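PDB 6FN6: fatty acid synthase 1, isoform A from Drosophila melanogaster, which probably builds long-chain saturated fatty acids from acetyl-CoA and malonyl-CoA using NADPH, this chain being its dehydratase-enoylreductase-ketoreductase modifying region. Local coordinates for residues S279-A282 with R283-L287; G312-P315 with D316-V319; P386-K389 with T390-S394; L410-Y413 with T414-G417; T530-R533 with Q534-K538. All blocks are in the same frame, centred on the assembly; numbering follows the deposited sequence.

The five contacts follow one another along the chain without overlap. Interactions 1 to 4 lie around one mixed sheet, on helix 279-296, the loop before helix 320-329, the start of helix 389-395, and helix 410-423. The strand order of that sheet is that of a class I methyltransferase, consistent with the pseudo-methyltransferase domain of animal fatty acid synthases. Interactions 1 and 2 touch through R283 and L287 against V319, their centres about 16 Å apart; the centres of 3 and 4 are equally spaced, without touching. Interaction 5 belongs to the pseudo-ketoreductase fold, its centre about 23 Å from that of interaction 4. All five lie away from the predicted dehydratase residues.

Interaction 1: residues S279-A282 with R283-L287; sequences SEKA and RLHAL
The carbonyl oxygen of K281 receives the backbone N-H of H285, with K281 O and H285 N 3.0 Å apart and an N-H...O angle of 161°. The same oxygen sits over one face of the H285 imidazole, 3.5 Å from its CG. This follows from the first torsion of H285 (chi1 -78°), which sets CG beside its own backbone N and opposite the carbonyl carbon, so that the ring folds back along the preceding turn. K281 runs side by side with H285 in the same direction. Its chain is bent at its last two torsions, bringing CE to 4.2 Å from NE2 of H285. The lysine ammonium itself is engaged by E559 in a salt bridge, and its charge would probably be felt by the nearby ring.

Equivalent i to i+4 bonds, A286 N to A282 O at 3.0 Å and R283 N to S279 O at 3.1 Å, mark these residues as the first turns of helix 279-296. That helix precedes strand 303-309 of the methyltransferase-like sheet. R283 leaves the turn with CG opposite its backbone N (chi1 -171°) and its chain extended as far as NE, which forms a salt bridge with E407. L284 stays closer to the helix: its CG lies 3.6 Å from E280 O, while its side chain also touches R322 of helix 320-329.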
loop_
_atom_site.group_PDB
_atom_site.type_symbol
_atom_site.label_atom_id
_atom_site.label_comp_id
_atom_site.label_asym_id
_atom_site.label_seq_id
_atom_site.Cartn_x
_atom_site.Cartn_y
_atom_site.Cartn_z
ATOM N N SER A 279 55.077 31.362 24.700
ATOM C CA SER A 279 56.466 31.405 24.253
ATOM C C SER A 279 56.660 30.665 22.932
ATOM O O SER A 279 57.419 31.110 22.071
ATOM C CB SER A 279 57.394 30.812 25.317
ATOM O OG SER A 279 57.064 29.463 25.590
ATOM N N GLU A 280 55.964 29.545 22.765
ATOM C CA GLU A 280 56.105 28.744 21.554
ATOM C C GLU A 280 55.533 29.495 20.356
ATOM O O GLU A 280 56.165 29.572 19.302
ATOM C CB GLU A 280 55.413 27.386 21.719
ATOM C CG GLU A 280 55.487 26.481 20.494
ATOM C CD GLU A 280 56.912 26.158 20.079
ATOM O OE1 GLU A 280 57.839 26.397 20.883
ATOM O OE2 GLU A 280 57.106 25.669 18.945
ATOM N N LYS A 281 54.339 30.051 20.521
ATOM C CA LYS A 281 53.718 30.838 19.463
ATOM C C LYS A 281 54.529 32.099 19.174
ATOM O O LYS A 281 54.593 32.555 18.031
ATOM C CB LYS A 281 52.286 31.217 19.839
ATOM C CG LYS A 281 51.247 30.190 19.427
ATOM C CD LYS A 281 49.835 30.750 19.509
ATOM C CE LYS A 281 49.544 31.722 18.368
ATOM N NZ LYS A 281 49.510 31.053 17.034
ATOM N N ALA A 282 55.146 32.656 20.211
ATOM C CA ALA A 282 55.942 33.868 20.060
ATOM C C ALA A 282 57.118 33.598 19.130
ATOM O O ALA A 282 57.426 34.402 18.250
ATOM C CB ALA A 282 56.429 34.362 21.414
ATOM N N ARG A 283 57.764 32.453 19.327
ATOM C CA ARG A 283 58.891 32.051 18.495
ATOM C C ARG A 283 58.477 31.875 17.039
ATOM O O ARG A 283 59.165 32.340 16.130
ATOM C CB ARG A 283 59.504 30.757 19.029
ATOM C CG ARG A 283 60.815 30.360 18.368
ATOM C CD ARG A 283 61.559 29.333 19.206
ATOM N NE ARG A 283 62.707 28.770 18.501
ATOM C CZ ARG A 283 62.633 27.749 17.655
ATOM N NH1 ARG A 283 61.462 27.178 17.394
ATOM N NH2 ARG A 283 63.727 27.296 17.059
ATOM N N LEU A 284 57.362 31.189 16.818
ATOM C CA LEU A 284 56.857 30.974 15.469
ATOM C C LEU A 284 56.601 32.307 14.769
ATOM O O LEU A 284 56.912 32.461 13.589
ATOM C CB LEU A 284 55.580 30.131 15.498
ATOM C CG LEU A 284 55.751 28.656 15.880
ATOM C CD1 LEU A 284 54.408 27.950 15.852
ATOM C CD2 LEU A 284 56.745 27.934 14.976
ATOM N N HIS A 285 56.026 33.262 15.495
ATOM C CA HIS A 285 55.797 34.600 14.956
ATOM C C HIS A 285 57.115 35.291 14.600
ATOM O O HIS A 285 57.225 35.946 13.563
ATOM C CB HIS A 285 55.008 35.452 15.952
ATOM C CG HIS A 285 53.545 35.148 15.986
ATOM N ND1 HIS A 285 52.890 34.512 14.947
ATOM C CD2 HIS A 285 52.602 35.383 16.926
ATOM C CE1 HIS A 285 51.616 34.376 15.250
ATOM N NE2 HIS A 285 51.411 34.897 16.450
ATOM N N ALA A 286 58.110 35.147 15.467
ATOM C CA ALA A 286 59.422 35.725 15.214
ATOM C C ALA A 286 59.966 35.214 13.883
ATOM O O ALA A 286 60.490 35.987 13.079
ATOM C CB ALA A 286 60.381 35.397 16.352
ATOM N N LEU A 287 59.837 33.912 13.652
ATOM C CA LEU A 287 60.273 33.308 12.397
ATOM C C LEU A 287 59.431 33.808 11.228
ATOM O O LEU A 287 59.942 34.027 10.131
ATOM C CB LEU A 287 60.201 31.780 12.472
ATOM C CG LEU A 287 61.170 31.095 13.438
ATOM C CD1 LEU A 287 60.694 29.694 13.763
ATOM C CD2 LEU A 287 62.570 31.059 12.848
#

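Interaction 2: residues G312-P315 with D316-V319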
loop_
_atom_site.group_PDB
_atom_site.type_symbol
_atom_site.label_atom_id
_atom_site.label_comp_id
_atom_site.label_asym_id
_atom_site.label_seq_id
_atom_site.Cartn_x
_atom_site.Cartn_y
_atom_site.Cartn_z
ATOM N N GLY A 312 74.001 18.905 16.321
ATOM C CA GLY A 312 73.789 18.739 17.748
ATOM C C GLY A 312 72.372 19.052 18.182
ATOM O O GLY A 312 72.147 19.574 19.274
ATOM N N ARG A 313 71.412 18.734 17.320
ATOM C CA ARG A 313 70.007 19.018 17.597
ATOM C C ARG A 313 69.098 17.824 17.291
ATOM O O ARG A 313 69.415 16.980 16.456
ATOM C CB ARG A 313 69.566 20.245 16.793
ATOM C CG ARG A 313 70.253 21.532 17.221
ATOM C CD ARG A 313 70.053 22.630 16.197
ATOM N NE ARG A 313 68.643 22.965 16.013
ATOM C CZ ARG A 313 68.143 23.529 14.918
ATOM N NH1 ARG A 313 68.936 23.830 13.897
ATOM N NH2 ARG A 313 66.846 23.796 14.840
ATOM N N ASN A 314 67.960 17.792 17.978
ATOM C CA ASN A 314 66.944 16.766 17.797
ATOM C C ASN A 314 66.270 16.939 16.436
ATOM O O ASN A 314 65.857 18.039 16.090
ATOM C CB ASN A 314 65.923 16.868 18.932
ATOM C CG ASN A 314 64.892 15.756 18.907
ATOM O OD1 ASN A 314 65.188 14.601 18.585
ATOM N ND2 ASN A 314 63.655 16.114 19.234
ATOM N N PRO A 315 66.157 15.849 15.657
ATOM C CA PRO A 315 65.533 15.958 14.334
ATOM C C PRO A 315 64.125 16.549 14.370
ATOM O O PRO A 315 63.659 17.085 13.365
ATOM C CB PRO A 315 65.496 14.498 13.857
ATOM C CG PRO A 315 66.652 13.850 14.545
ATOM C CD PRO A 315 66.730 14.507 15.881
ATOM N N ASP A 316 63.449 16.419 15.504
ATOM C CA ASP A 316 62.065 16.865 15.633
ATOM C C ASP A 316 61.944 18.384 15.777
ATOM O O ASP A 316 61.011 18.986 15.246
ATOM C CB ASP A 316 61.401 16.191 16.835
ATOM C CG ASP A 316 59.897 16.396 16.864
ATOM O OD1 ASP A 316 59.341 16.869 15.851
ATOM O OD2 ASP A 316 59.268 16.073 17.897
ATOM N N VAL A 317 62.879 18.997 16.498
ATOM C CA VAL A 317 62.750 20.410 16.857
ATOM C C VAL A 317 63.145 21.378 15.738
ATOM O O VAL A 317 62.889 22.577 15.845
ATOM C CB VAL A 317 63.582 20.733 18.121
ATOM C CG1 VAL A 317 63.076 19.935 19.313
ATOM C CG2 VAL A 317 65.071 20.493 17.878
ATOM N N LEU A 318 63.767 20.875 14.674
ATOM C CA LEU A 318 64.179 21.741 13.569
ATOM C C LEU A 318 62.958 22.459 12.993
ATOM O O LEU A 318 61.845 21.934 13.032
ATOM C CB LEU A 318 64.918 20.944 12.489
ATOM C CG LEU A 318 64.282 19.655 11.973
ATOM C CD1 LEU A 318 63.326 19.926 10.826
ATOM C CD2 LEU A 318 65.369 18.671 11.555
ATOM N N VAL A 319 63.172 23.660 12.460
ATOM C CA VAL A 319 62.071 24.518 12.026
ATOM C C VAL A 319 61.880 24.520 10.509
ATOM O O VAL A 319 60.968 25.176 10.002
ATOM C CB VAL A 319 62.280 25.966 12.526
ATOM C CG1 VAL A 319 62.412 25.998 14.044
ATOM C CG2 VAL A 319 63.504 26.607 11.864
#
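N314 and D316 lie side by side, their side chains pointing the same way, and the asparagine can be followed outward atom by atom. Its CB meets the CG2 methyl of V317 at 3.9 Å. CG comes next, set opposite the backbone N (chi1 -175°), which swings the amide beside D316. There CG is 3.8 Å from D316 N, and N314 OD1 is 4.0 Å from the same D316 N. At the tip, ND2 stands 3.3 Å from D316 CB and 3.9 Å from V317 CG1, so the amide rests against carbon atoms of both residues. The amide and carboxylate planes are 80° apart, nearly perpendicular.

The backbone of N314 closes a turn: V317 N donates to N314 O at 3.2 Å. The N-H...O angle is 139°, and the donor stands above the carbonyl plane, a bent bond. One residue before N314, R313 bends its guanidinium toward L318, with R313 NH2 3.6 Å from L318 CA. Its main polar partner is E308, whose carboxylate forms a salt bridge with NH2 and also accepts the backbone N-H of V319. E308 thereby holds R313 and V319 through one carboxylate.

The bond from V317 N to N314 O spans four residues with P315 and D316 in helical dihedrals, a beta turn in the crossover from strand 303-309 to helix 320-329 of a methyltransferase-like fold.

Interaction 3: residues P386-K389 with T390-S394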
loop_
_atom_site.group_PDB
_atom_site.type_symbol
_atom_site.label_atom_id
_atom_site.label_comp_id
_atom_site.label_asym_id
_atom_site.label_seq_id
_atom_site.Cartn_x
_atom_site.Cartn_y
_atom_site.Cartn_z
ATOM N N PRO A 386 82.728 28.502 19.861
ATOM C CA PRO A 386 84.065 29.035 20.152
ATOM C C PRO A 386 84.805 29.464 18.888
ATOM O O PRO A 386 85.533 30.456 18.906
ATOM C CB PRO A 386 84.769 27.858 20.831
ATOM C CG PRO A 386 84.105 26.654 20.271
ATOM C CD PRO A 386 82.669 27.040 20.044
ATOM N N ASP A 387 84.617 28.714 17.807
ATOM C CA ASP A 387 85.248 29.030 16.531
ATOM C C ASP A 387 84.263 29.747 15.612
ATOM O O ASP A 387 83.057 29.504 15.663
ATOM C CB ASP A 387 85.779 27.760 15.859
ATOM C CG ASP A 387 84.703 26.705 15.658
ATOM O OD1 ASP A 387 83.594 27.049 15.196
ATOM O OD2 ASP A 387 84.969 25.523 15.965
ATOM N N THR A 388 84.786 30.640 14.779
ATOM C CA THR A 388 83.956 31.449 13.895
ATOM C C THR A 388 83.717 30.741 12.563
ATOM O O THR A 388 83.012 31.254 11.695
ATOM C CB THR A 388 84.602 32.820 13.614
ATOM O OG1 THR A 388 85.771 32.640 12.806
ATOM C CG2 THR A 388 84.992 33.509 14.912
ATOM N N LYS A 389 84.310 29.563 12.407
ATOM C CA LYS A 389 84.260 28.842 11.142
ATOM C C LYS A 389 82.822 28.533 10.724
ATOM O O LYS A 389 82.492 28.575 9.539
ATOM C CB LYS A 389 85.086 27.558 11.243
ATOM C CG LYS A 389 86.584 27.809 11.118
ATOM C CD LYS A 389 87.413 26.612 11.554
ATOM C CE LYS A 389 88.899 26.896 11.392
ATOM N NZ LYS A 389 89.753 25.796 11.915
ATOM N N THR A 390 81.970 28.220 11.697
ATOM C CA THR A 390 80.560 27.966 11.421
ATOM C C THR A 390 79.930 29.205 10.789
ATOM O O THR A 390 79.233 29.117 9.779
ATOM C CB THR A 390 79.788 27.584 12.701
ATOM O OG1 THR A 390 80.411 26.452 13.320
ATOM C CG2 THR A 390 78.341 27.242 12.380
ATOM N N LEU A 391 80.185 30.360 11.396
ATOM C CA LEU A 391 79.684 31.629 10.881
ATOM C C LEU A 391 80.247 31.935 9.498
ATOM O O LEU A 391 79.507 32.304 8.587
ATOM C CB LEU A 391 80.036 32.764 11.846
ATOM C CG LEU A 391 79.697 34.186 11.391
ATOM C CD1 LEU A 391 78.206 34.345 11.175
ATOM C CD2 LEU A 391 80.208 35.205 12.401
ATOM N N GLU A 392 81.560 31.781 9.352
ATOM C CA GLU A 392 82.245 32.108 8.104
ATOM C C GLU A 392 81.612 31.417 6.901
ATOM O O GLU A 392 81.307 32.060 5.896
ATOM C CB GLU A 392 83.724 31.728 8.197
ATOM C CG GLU A 392 84.623 32.867 8.648
ATOM C CD GLU A 392 86.057 32.430 8.864
ATOM O OE1 GLU A 392 86.443 31.370 8.331
ATOM O OE2 GLU A 392 86.801 33.151 9.560
ATOM N N ASN A 393 81.407 30.109 7.009
ATOM C CA ASN A 393 80.898 29.327 5.888
ATOM C C ASN A 393 79.413 29.584 5.676
ATOM O O ASN A 393 78.885 29.341 4.593
ATOM C CB ASN A 393 81.158 27.839 6.115
ATOM C CG ASN A 393 82.633 27.494 6.055
ATOM O OD1 ASN A 393 83.344 27.925 5.147
ATOM N ND2 ASN A 393 83.101 26.719 7.025
ATOM N N SER A 394 78.745 30.086 6.708
ATOM C CA SER A 394 77.353 30.490 6.578
ATOM C C SER A 394 77.279 31.760 5.736
ATOM O O SER A 394 76.361 31.936 4.936
ATOM C CB SER A 394 76.720 30.721 7.952
ATOM O OG SER A 394 76.781 29.553 8.750
#
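T388 and E392 meet at a slant, one turn apart, where helix 389-395 begins, between strands 374-380 and 402-409 of the methyltransferase-like sheet. The hydroxyl of T388 is placed between its own backbone N and carbonyl carbon (chi1 69°). From there it reaches E392, and OG1 donates to OE2. At 3.4 Å between T388 OG1 and E392 OE2, this bond is weak. E392 brings its carboxylate to the hydroxyl with a chain that is extended beyond CG, its CB directed back toward the preceding residues. The backbone bond beneath is well aligned: E392 N donates to T388 O at 2.8 Å, with an N-H...O angle of 164° and the donor nearly in line with the C=O bond. The same two residues are therefore linked twice, once through the main chain and once through their side chains.

D387 and T390 likewise slant across each other, with D387 OD1 and T390 OG1 3.7 Å apart. Farther along, the turn repeats with N393 N bonded to K389 O at 3.2 Å, while the N393 amide sends ND2 to V365 O. T390 O takes two donors from S394, its backbone N and its OG, which arrive from opposite faces of the carbonyl plane; the hydroxyl is the nearer, with S394 OG 2.7 Å from T390 O. L391 and T388 lean on F424 and on L420 of helix 410-423.

Chemically, the contrast is between a nearly straight main-chain bond and a long, weak one between side chains. The E392 carboxylate, near the amino end of the helix, may gain some stabilisation from the helix dipole.

Interaction 4: residues L410-Y413 with T414-G417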
loop_
_atom_site.group_PDB
_atom_site.type_symbol
_atom_site.label_atom_id
_atom_site.label_comp_id
_atom_site.label_asym_id
_atom_site.label_seq_id
_atom_site.Cartn_x
_atom_site.Cartn_y
_atom_site.Cartn_z
ATOM N N LEU A 410 70.516 35.426 24.920
ATOM C CA LEU A 410 70.639 36.868 25.111
ATOM C C LEU A 410 71.944 37.287 25.795
ATOM O O LEU A 410 72.630 38.187 25.309
ATOM C CB LEU A 410 69.448 37.395 25.914
ATOM C CG LEU A 410 69.361 38.916 26.082
ATOM C CD1 LEU A 410 69.449 39.645 24.745
ATOM C CD2 LEU A 410 68.077 39.290 26.798
ATOM N N PRO A 411 72.296 36.644 26.922
ATOM C CA PRO A 411 73.534 37.086 27.575
ATOM C C PRO A 411 74.751 37.002 26.659
ATOM O O PRO A 411 75.525 37.954 26.592
ATOM C CB PRO A 411 73.669 36.128 28.768
ATOM C CG PRO A 411 72.763 34.990 28.471
ATOM C CD PRO A 411 71.642 35.565 27.680
ATOM N N THR A 412 74.911 35.883 25.959
ATOM C CA THR A 412 76.052 35.698 25.070
ATOM C C THR A 412 75.999 36.664 23.891
ATOM O O THR A 412 77.005 37.281 23.540
ATOM C CB THR A 412 76.126 34.257 24.529
ATOM O OG1 THR A 412 74.915 33.939 23.830
ATOM C CG2 THR A 412 76.336 33.271 25.665
ATOM N N TYR A 413 74.826 36.790 23.281
ATOM C CA TYR A 413 74.674 37.647 22.113
ATOM C C TYR A 413 75.092 39.082 22.429
ATOM O O TYR A 413 75.616 39.793 21.569
ATOM C CB TYR A 413 73.230 37.628 21.608
ATOM C CG TYR A 413 72.983 38.620 20.497
ATOM C CD1 TYR A 413 73.600 38.473 19.262
ATOM C CD2 TYR A 413 72.148 39.712 20.687
ATOM C CE1 TYR A 413 73.386 39.381 18.244
ATOM C CE2 TYR A 413 71.929 40.627 19.673
ATOM C CZ TYR A 413 72.551 40.456 18.454
ATOM O OH TYR A 413 72.336 41.362 17.443
ATOM N N THR A 414 74.850 39.502 23.666
ATOM C CA THR A 414 75.148 40.867 24.086
ATOM C C THR A 414 76.645 41.099 24.299
ATOM O O THR A 414 77.201 42.079 23.804
ATOM C CB THR A 414 74.398 41.223 25.383
ATOM O OG1 THR A 414 72.991 41.034 25.189
ATOM C CG2 THR A 414 74.655 42.672 25.780
ATOM N N LYS A 415 77.295 40.205 25.038
ATOM C CA LYS A 415 78.673 40.436 25.454
ATOM C C LYS A 415 79.674 40.201 24.325
ATOM O O LYS A 415 80.735 40.826 24.298
ATOM C CB LYS A 415 79.036 39.547 26.651
ATOM C CG LYS A 415 78.903 38.049 26.408
ATOM C CD LYS A 415 79.199 37.264 27.683
ATOM C CE LYS A 415 79.014 35.763 27.494
ATOM N NZ LYS A 415 79.829 35.220 26.370
ATOM N N THR A 416 79.350 39.299 23.401
ATOM C CA THR A 416 80.257 38.998 22.294
ATOM C C THR A 416 79.545 38.858 20.948
ATOM O O THR A 416 80.174 38.982 19.897
ATOM C CB THR A 416 81.040 37.698 22.561
ATOM O OG1 THR A 416 80.130 36.649 22.911
ATOM C CG2 THR A 416 82.037 37.900 23.693
ATOM N N GLY A 417 78.241 38.601 20.981
ATOM C CA GLY A 417 77.493 38.312 19.770
ATOM C C GLY A 417 77.480 39.418 18.732
ATOM O O GLY A 417 77.720 39.168 17.552
#
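The ring of Y413 lies beside the following turn, with T414 N and G417 CA both approaching it obliquely. Y413 CD1 is 3.9 Å from G417 CA, while on the other ortho carbon CD2 comes within 4.0 Å of T414 N. A chi1 of 173° turns CG away from the backbone N and sends the ring off the helix toward the sheet, where its OH is hydrogen-bonded to E431.

The backbone beside the ring departs from a plain alpha helix. T412 O accepts three donors: T416 N at 3.1 Å, G417 N at the same separation, and T416 OG1. The bond from T416 N lies nearly in line with the carbonyl, whereas the one from G417 N, five residues on, belongs to a wider pi-type turn over 414-417. The threonine hydroxyl adds its bond from T416 OG1 to T412 O at 3.2 Å. Two residues earlier, L410 O is held by both T414 N and T414 OG1. The hydroxyl is nearer, with T414 OG1 2.9 Å from L410 O, and the two donors come from opposite faces of the carbonyl plane. K415 passes T412 at a slant, bent at its last torsion so that NZ is 4.1 Å from T412 CG2. The T412 hydroxyl itself turns to T409 O.

This first part of helix 410-423 follows directly on strand 402-409. Y413 packs on V439 and V441 of strand 438-445 and on L383, and its bond to E431 reaches strand 426-433; T412 rests on S384, in the loop beyond strand 374-380.

Interaction 5: residues T530-R533 with Q534-K538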
loop_
_atom_site.group_PDB
_atom_site.type_symbol
_atom_site.label_atom_id
_atom_site.label_comp_id
_atom_site.label_asym_id
_atom_site.label_seq_id
_atom_site.Cartn_x
_atom_site.Cartn_y
_atom_site.Cartn_z
ATOM N N THR A 530 72.311 61.058 11.688
ATOM C CA THR A 530 72.602 59.915 12.552
ATOM C C THR A 530 71.381 59.011 12.723
ATOM O O THR A 530 71.506 57.794 12.872
ATOM C CB THR A 530 73.085 60.375 13.946
ATOM O OG1 THR A 530 73.304 59.232 14.783
ATOM C CG2 THR A 530 72.060 61.293 14.608
ATOM N N LEU A 531 70.201 59.620 12.702
ATOM C CA LEU A 531 68.953 58.888 12.850
ATOM C C LEU A 531 68.721 57.942 11.674
ATOM O O LEU A 531 68.437 56.757 11.857
ATOM C CB LEU A 531 67.787 59.873 12.968
ATOM C CG LEU A 531 66.366 59.308 12.943
ATOM C CD1 LEU A 531 66.149 58.316 14.075
ATOM C CD2 LEU A 531 65.352 60.442 13.012
ATOM N N TYR A 532 68.837 58.484 10.468
ATOM C CA TYR A 532 68.551 57.745 9.246
ATOM C C TYR A 532 69.696 56.842 8.776
ATOM O O TYR A 532 69.455 55.780 8.204
ATOM C CB TYR A 532 68.213 58.724 8.120
ATOM C CG TYR A 532 66.940 59.512 8.324
ATOM C CD1 TYR A 532 66.922 60.638 9.136
ATOM C CD2 TYR A 532 65.762 59.146 7.692
ATOM C CE1 TYR A 532 65.765 61.370 9.321
ATOM C CE2 TYR A 532 64.597 59.871 7.872
ATOM C CZ TYR A 532 64.605 60.982 8.686
ATOM O OH TYR A 532 63.448 61.707 8.866
ATOM N N ARG A 533 70.935 57.268 9.011
ATOM C CA ARG A 533 72.097 56.617 8.402
ATOM C C ARG A 533 72.203 55.134 8.758
ATOM O O ARG A 533 72.251 54.287 7.869
ATOM C CB ARG A 533 73.389 57.346 8.807
ATOM C CG ARG A 533 74.603 57.002 7.938
ATOM C CD ARG A 533 75.881 57.678 8.434
ATOM N NE ARG A 533 76.423 57.086 9.656
ATOM C CZ ARG A 533 77.415 56.196 9.681
ATOM N NH1 ARG A 533 78.003 55.799 8.554
ATOM N NH2 ARG A 533 77.843 55.714 10.840
ATOM N N GLN A 534 72.228 54.812 10.047
ATOM C CA GLN A 534 72.370 53.420 10.464
ATOM C C GLN A 534 71.216 52.574 9.935
ATOM O O GLN A 534 71.398 51.405 9.584
ATOM C CB GLN A 534 72.435 53.301 11.988
ATOM C CG GLN A 534 72.865 51.915 12.467
ATOM C CD GLN A 534 72.264 51.531 13.807
ATOM O OE1 GLN A 534 72.268 52.318 14.755
ATOM N NE2 GLN A 534 71.738 50.314 13.889
ATOM N N GLN A 535 70.030 53.170 9.871
ATOM C CA GLN A 535 68.849 52.455 9.409
ATOM C C GLN A 535 68.909 52.186 7.914
ATOM O O GLN A 535 68.689 51.058 7.470
ATOM C CB GLN A 535 67.580 53.240 9.740
ATOM C CG GLN A 535 66.308 52.511 9.351
ATOM C CD GLN A 535 66.134 51.215 10.111
ATOM O OE1 GLN A 535 66.783 50.987 11.132
ATOM N NE2 GLN A 535 65.266 50.350 9.608
ATOM N N LEU A 536 69.195 53.226 7.141
ATOM C CA LEU A 536 69.172 53.109 5.693
ATOM C C LEU A 536 70.375 52.314 5.203
ATOM O O LEU A 536 70.419 51.893 4.048
ATOM C CB LEU A 536 69.141 54.492 5.048
ATOM C CG LEU A 536 67.945 55.369 5.430
ATOM C CD1 LEU A 536 68.042 56.729 4.765
ATOM C CD2 LEU A 536 66.624 54.697 5.080
ATOM N N GLU A 537 71.339 52.091 6.091
ATOM C CA GLU A 537 72.495 51.258 5.776
ATOM C C GLU A 537 72.117 49.780 5.737
ATOM O O GLU A 537 72.926 48.936 5.354
ATOM C CB GLU A 537 73.612 51.485 6.794
ATOM C CG GLU A 537 74.485 52.692 6.496
ATOM C CD GLU A 537 75.518 52.938 7.577
ATOM O OE1 GLU A 537 76.164 54.007 7.552
ATOM O OE2 GLU A 537 75.679 52.063 8.457
ATOM N N LYS A 538 70.886 49.475 6.135
ATOM C CA LYS A 538 70.368 48.112 6.074
ATOM C C LYS A 538 69.828 47.796 4.684
ATOM O O LYS A 538 69.757 46.635 4.282
ATOM C CB LYS A 538 69.265 47.921 7.113
ATOM C CG LYS A 538 69.683 48.287 8.518
ATOM C CD LYS A 538 68.625 47.892 9.521
ATOM C CE LYS A 538 69.021 48.267 10.936
ATOM N NZ LYS A 538 67.863 48.147 11.865
#
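R533 lies with one face of its guanidinium over E537 OE1, four residues on along the chain. This is on the outward side of helix 530-536, the helix of a beta-alpha-beta unit between strands 512-517 and 542-546 in the Rossmann-type pseudo-ketoreductase domain. R533 NH1 and E537 OE1 are 2.8 Å apart and form a salt bridge. The guanidinium and carboxylate planes stand 85° apart. OE1 itself sits well out of the guanidinium plane, which makes the pairing one of charge, without an N-H directed at the acid. A bend at chi3 (73°) turns the arginine's guanidinium so that E537 OE1 faces it. The oxygen also lies beside the aliphatic part of the chain, with E537 OE1 3.4 Å from R533 CG.

On the buried side the contact is apolar. Y532 CB meets L536 CD1 at 3.9 Å, and both residues pack on V515 of strand 512-517, while the tyrosine OH is hydrogen-bonded to E523 O. L536 N donates to Y532 O at 2.8 Å, nearly in line with the carbonyl. The next bond, E537 N to R533 O at 3.0 Å, is more bent, its N-H...O angle being 131°. K538 N then bonds three residues back to Q535 O.

The Q535 side chain, whose NE2 is bonded to N269, offers its other amide atom to the lysine: K538 NZ, which also binds V429 O, donates to Q535 OE1 at 3.1 Å.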